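Local coordinates for protein insecticyanin-A (Manduca sexta, PDB 1Z24) that binds the bile pigment biliverdin IX gamma in a lipocalin pocket and, mixed with lipoprotein-bound carotenes, gives hornworms their green camouflage, at residues L33-E38 against H131-S136. Numbering follows the deposited sequence.
Sequences LPLENE and HAWILS. With BLV (biliverdin IX gamma chromophore), chain B.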
loop_
_atom_site.group_PDB
_atom_site.type_symbol
_atom_site.label_atom_id
_atom_site.label_comp_id
_atom_site.label_asym_id
_atom_site.label_seq_id
_atom_site.Cartn_x
_atom_site.Cartn_y
_atom_site.Cartn_z
ATOM N N LEU A 33 7.898 15.572 -5.899
ATOM C CA LEU A 33 7.320 15.617 -4.588
ATOM C C LEU A 33 8.481 16.250 -3.766
ATOM O O LEU A 33 9.642 16.118 -4.239
ATOM C CB LEU A 33 7.014 14.236 -4.012
ATOM C CG LEU A 33 5.841 13.497 -4.682
ATOM C CD1 LEU A 33 5.515 12.237 -3.894
ATOM C CD2 LEU A 33 4.597 14.318 -4.803
ATOM N N PRO A 34 8.227 16.943 -2.657
ATOM C CA PRO A 34 9.317 17.527 -1.914
ATOM C C PRO A 34 10.410 16.521 -1.542
ATOM O O PRO A 34 10.097 15.363 -1.241
ATOM C CB PRO A 34 8.730 17.885 -0.565
ATOM C CG PRO A 34 7.259 17.919 -0.709
ATOM C CD PRO A 34 6.953 17.193 -1.977
ATOM N N LEU A 35 11.653 16.958 -1.746
ATOM C CA LEU A 35 12.876 16.171 -1.497
ATOM C C LEU A 35 13.930 17.122 -0.952
ATOM O O LEU A 35 14.373 18.009 -1.702
ATOM C CB LEU A 35 13.311 15.389 -2.752
ATOM C CG LEU A 35 14.668 14.655 -2.607
ATOM C CD1 LEU A 35 14.666 13.731 -1.360
ATOM C CD2 LEU A 35 14.991 13.863 -3.887
ATOM N N GLU A 36 14.188 16.995 0.329
ATOM C CA GLU A 36 15.134 17.868 0.975
ATOM C C GLU A 36 16.406 18.315 0.239
ATOM O O GLU A 36 16.539 19.500 -0.001
ATOM C CB GLU A 36 15.691 17.276 2.288
ATOM C CG GLU A 36 16.020 18.336 3.326
ATOM C CD GLU A 36 14.775 19.037 3.769
ATOM O OE1 GLU A 36 13.684 18.504 3.817
ATOM O OE2 GLU A 36 14.979 20.286 4.067
ATOM N N ASN A 37 17.141 17.395 -0.306
ATOM C CA ASN A 37 18.338 17.756 -0.995
ATOM C C ASN A 37 18.108 18.558 -2.200
ATOM O O ASN A 37 19.047 19.135 -2.672
ATOM C CB ASN A 37 19.313 16.607 -1.314
ATOM C CG ASN A 37 18.702 15.607 -2.303
ATOM O OD1 ASN A 37 18.026 15.964 -3.262
ATOM N ND2 ASN A 37 19.072 14.341 -2.174
ATOM N N GLU A 38 16.921 18.590 -2.741
ATOM C CA GLU A 38 16.866 19.382 -3.952
ATOM C C GLU A 38 15.766 20.433 -4.017
ATOM O O GLU A 38 15.456 21.057 -5.054
ATOM C CB GLU A 38 16.874 18.425 -5.103
ATOM C CG GLU A 38 15.503 17.651 -5.177
ATOM C CD GLU A 38 15.386 16.925 -6.512
ATOM O OE1 GLU A 38 15.429 15.741 -6.710
ATOM O OE2 GLU A 38 15.178 17.739 -7.476
ATOM N N HIS A 131 9.080 9.683 -2.655
ATOM C CA HIS A 131 9.615 10.687 -3.548
ATOM C C HIS A 131 9.163 10.397 -4.969
ATOM O O HIS A 131 9.063 9.236 -5.350
ATOM C CB HIS A 131 11.118 10.870 -3.517
ATOM C CG HIS A 131 11.533 11.057 -2.114
ATOM N ND1 HIS A 131 12.094 10.035 -1.356
ATOM C CD2 HIS A 131 11.431 12.153 -1.323
ATOM C CE1 HIS A 131 12.321 10.575 -0.112
ATOM N NE2 HIS A 131 11.940 11.839 -0.067
ATOM N N ALA A 132 8.884 11.434 -5.769
ATOM C CA ALA A 132 8.461 11.206 -7.151
ATOM C C ALA A 132 8.846 12.363 -8.032
ATOM O O ALA A 132 8.919 13.495 -7.539
ATOM C CB ALA A 132 6.968 10.985 -7.272
ATOM N N TRP A 133 9.078 12.075 -9.335
ATOM C CA TRP A 133 9.475 13.110 -10.287
ATOM C C TRP A 133 8.840 12.977 -11.645
ATOM O O TRP A 133 8.809 11.885 -12.233
ATOM C CB TRP A 133 10.957 12.939 -10.644
ATOM C CG TRP A 133 11.906 13.063 -9.528
ATOM C CD1 TRP A 133 12.684 14.163 -9.234
ATOM C CD2 TRP A 133 12.210 12.014 -8.542
ATOM N NE1 TRP A 133 13.465 13.846 -8.100
ATOM C CE2 TRP A 133 13.193 12.562 -7.641
ATOM C CE3 TRP A 133 11.708 10.707 -8.343
ATOM C CZ2 TRP A 133 13.723 11.799 -6.536
ATOM C CZ3 TRP A 133 12.175 9.949 -7.285
ATOM C CH2 TRP A 133 13.189 10.478 -6.395
ATOM N N ILE A 134 8.350 14.091 -12.153
ATOM C CA ILE A 134 7.764 14.056 -13.477
ATOM C C ILE A 134 8.861 14.555 -14.390
ATOM O O ILE A 134 9.340 15.698 -14.277
ATOM C CB ILE A 134 6.502 14.853 -13.603
ATOM C CG1 ILE A 134 5.433 14.048 -12.932
ATOM C CG2 ILE A 134 6.103 14.848 -15.044
ATOM C CD1 ILE A 134 4.485 15.093 -12.376
ATOM N N LEU A 135 9.321 13.691 -15.265
ATOM C CA LEU A 135 10.412 14.087 -16.122
ATOM C C LEU A 135 10.033 14.182 -17.587
ATOM O O LEU A 135 9.272 13.363 -18.103
ATOM C CB LEU A 135 11.557 13.027 -16.082
ATOM C CG LEU A 135 11.968 12.666 -14.665
ATOM C CD1 LEU A 135 12.981 11.565 -14.818
ATOM C CD2 LEU A 135 12.646 13.887 -14.099
ATOM N N SER A 136 10.610 15.179 -18.270
ATOM C CA SER A 136 10.332 15.383 -19.676
ATOM C C SER A 136 11.560 15.727 -20.474
ATOM O O SER A 136 12.465 16.416 -20.001
ATOM C CB SER A 136 9.371 16.562 -19.822
ATOM O OG SER A 136 9.276 16.862 -21.198
HETATM N NA BLV B . 17.543 11.767 -5.513
HETATM C C1A BLV B . 17.613 11.330 -4.233
HETATM C C2A BLV B . 17.190 9.950 -4.065
HETATM C C3A BLV B . 16.856 9.520 -5.315
HETATM C C4A BLV B . 17.073 10.673 -6.210
HETATM C CMA BLV B . 16.259 8.138 -5.780
HETATM O OA BLV B . 18.007 12.035 -3.328
HETATM C CAA BLV B . 17.095 9.219 -2.788
HETATM C CBA BLV B . 15.839 9.762 -2.175
HETATM C CGA BLV B . 15.723 9.235 -0.745
HETATM O O1A BLV B . 14.981 8.338 -0.455
HETATM O O2A BLV B . 16.419 9.709 0.097
HETATM C CHB BLV B . 16.797 10.630 -7.575
HETATM N NB BLV B . 17.482 12.851 -8.335
HETATM C C1B BLV B . 16.776 11.677 -8.482
HETATM C C2B BLV B . 16.045 11.666 -9.725
HETATM C C3B BLV B . 16.314 12.835 -10.309
HETATM C C4B BLV B . 17.208 13.585 -9.421
HETATM C CMB BLV B . 15.169 10.539 -10.249
HETATM C CAB BLV B . 15.777 13.308 -11.627
HETATM C CBB BLV B . 15.417 14.633 -11.631
HETATM C CHC BLV B . 17.739 14.842 -9.740
HETATM N NC BLV B . 19.048 15.579 -7.838
HETATM C C1C BLV B . 18.686 15.624 -9.143
HETATM C C2C BLV B . 19.418 16.677 -9.865
HETATM C C3C BLV B . 20.280 17.292 -9.052
HETATM C C4C BLV B . 20.045 16.582 -7.730
HETATM C CMC BLV B . 19.293 16.922 -11.294
HETATM C CAC BLV B . 21.280 18.452 -9.223
HETATM C CBC BLV B . 22.359 18.561 -8.412
HETATM C CHD BLV B . 20.669 16.940 -6.484
HETATM N ND BLV B . 20.845 14.685 -5.487
HETATM C C1D BLV B . 21.056 16.093 -5.464
HETATM C C2D BLV B . 21.777 16.477 -4.211
HETATM C C3D BLV B . 21.996 15.325 -3.491
HETATM C C4D BLV B . 21.427 14.260 -4.299
HETATM C CMD BLV B . 22.183 17.849 -3.765
HETATM O OD BLV B . 21.463 13.099 -3.969
HETATM C CAD BLV B . 22.687 15.206 -2.192
HETATM C CBD BLV B . 24.086 14.681 -2.450
HETATM C CGD BLV B . 24.817 14.314 -1.107
HETATM O O1D BLV B . 25.534 15.109 -0.587
HETATM O O2D BLV B . 24.648 13.239 -0.563
#
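Leu35 lies over one face of the His131 imidazole and at the edge of the Trp133 indole, one methyl for each ring. CD1 of Leu35 sits 3.8 Å from the centroid of the His131 ring, 27° off its normal, which qualifies as a CH-pi contact displaced toward the rim, while CD2 of Leu35 abuts CZ2 of Trp133 at 3.6 Å, near the indole plane. With CG of Leu35 anti to the backbone N (chi1 174°), the fork is sent toward the strand, where its two methyls meet the two rings. The imidazole edge meets the carbonyl of Pro34 through CD2, and its two nitrogens are hydrogen-bonded to Asp2 and Asn118, which fixes its rotation. At the same indole edge, NE1 of Trp133 donates to OE1 of Glu38 at 3.1 Å. The bond is nearly straight at the hydrogen (176°) and lies in the ring plane, yet reaches the carboxylate from above its plane. One face of the indole is laid against biliverdin, its CZ2 3.4 Å from the bridge carbon CHB of the pigment. Asn37 grips the same pigment from the loop, ND2 donating to OA at 2.8 Å. Farther back, Leu33 N bonds to Ala132 O at 2.8 Å, continuing the antiparallel pairing of strands 25-32 and 127-136 into the loop, and CG of Leu33 packs on CB of Ala132. Replacing Trp133 with an alanine would probably leave Glu38 OE1 without its indole donor and open a gap against the face of biliverdin, beside Leu35. Strand 127-136 supplies barrel wall, and the loop after strand 25-32 folds over the calyx mouth, as in other lipocalins. An aromatic face and an amide hydrogen bond together hold the pigment; the indole N-H probably offsets part of the cost of burying the Glu38 carboxylate, and nearby Glu29 would probably raise the proton affinity of one of the two acids.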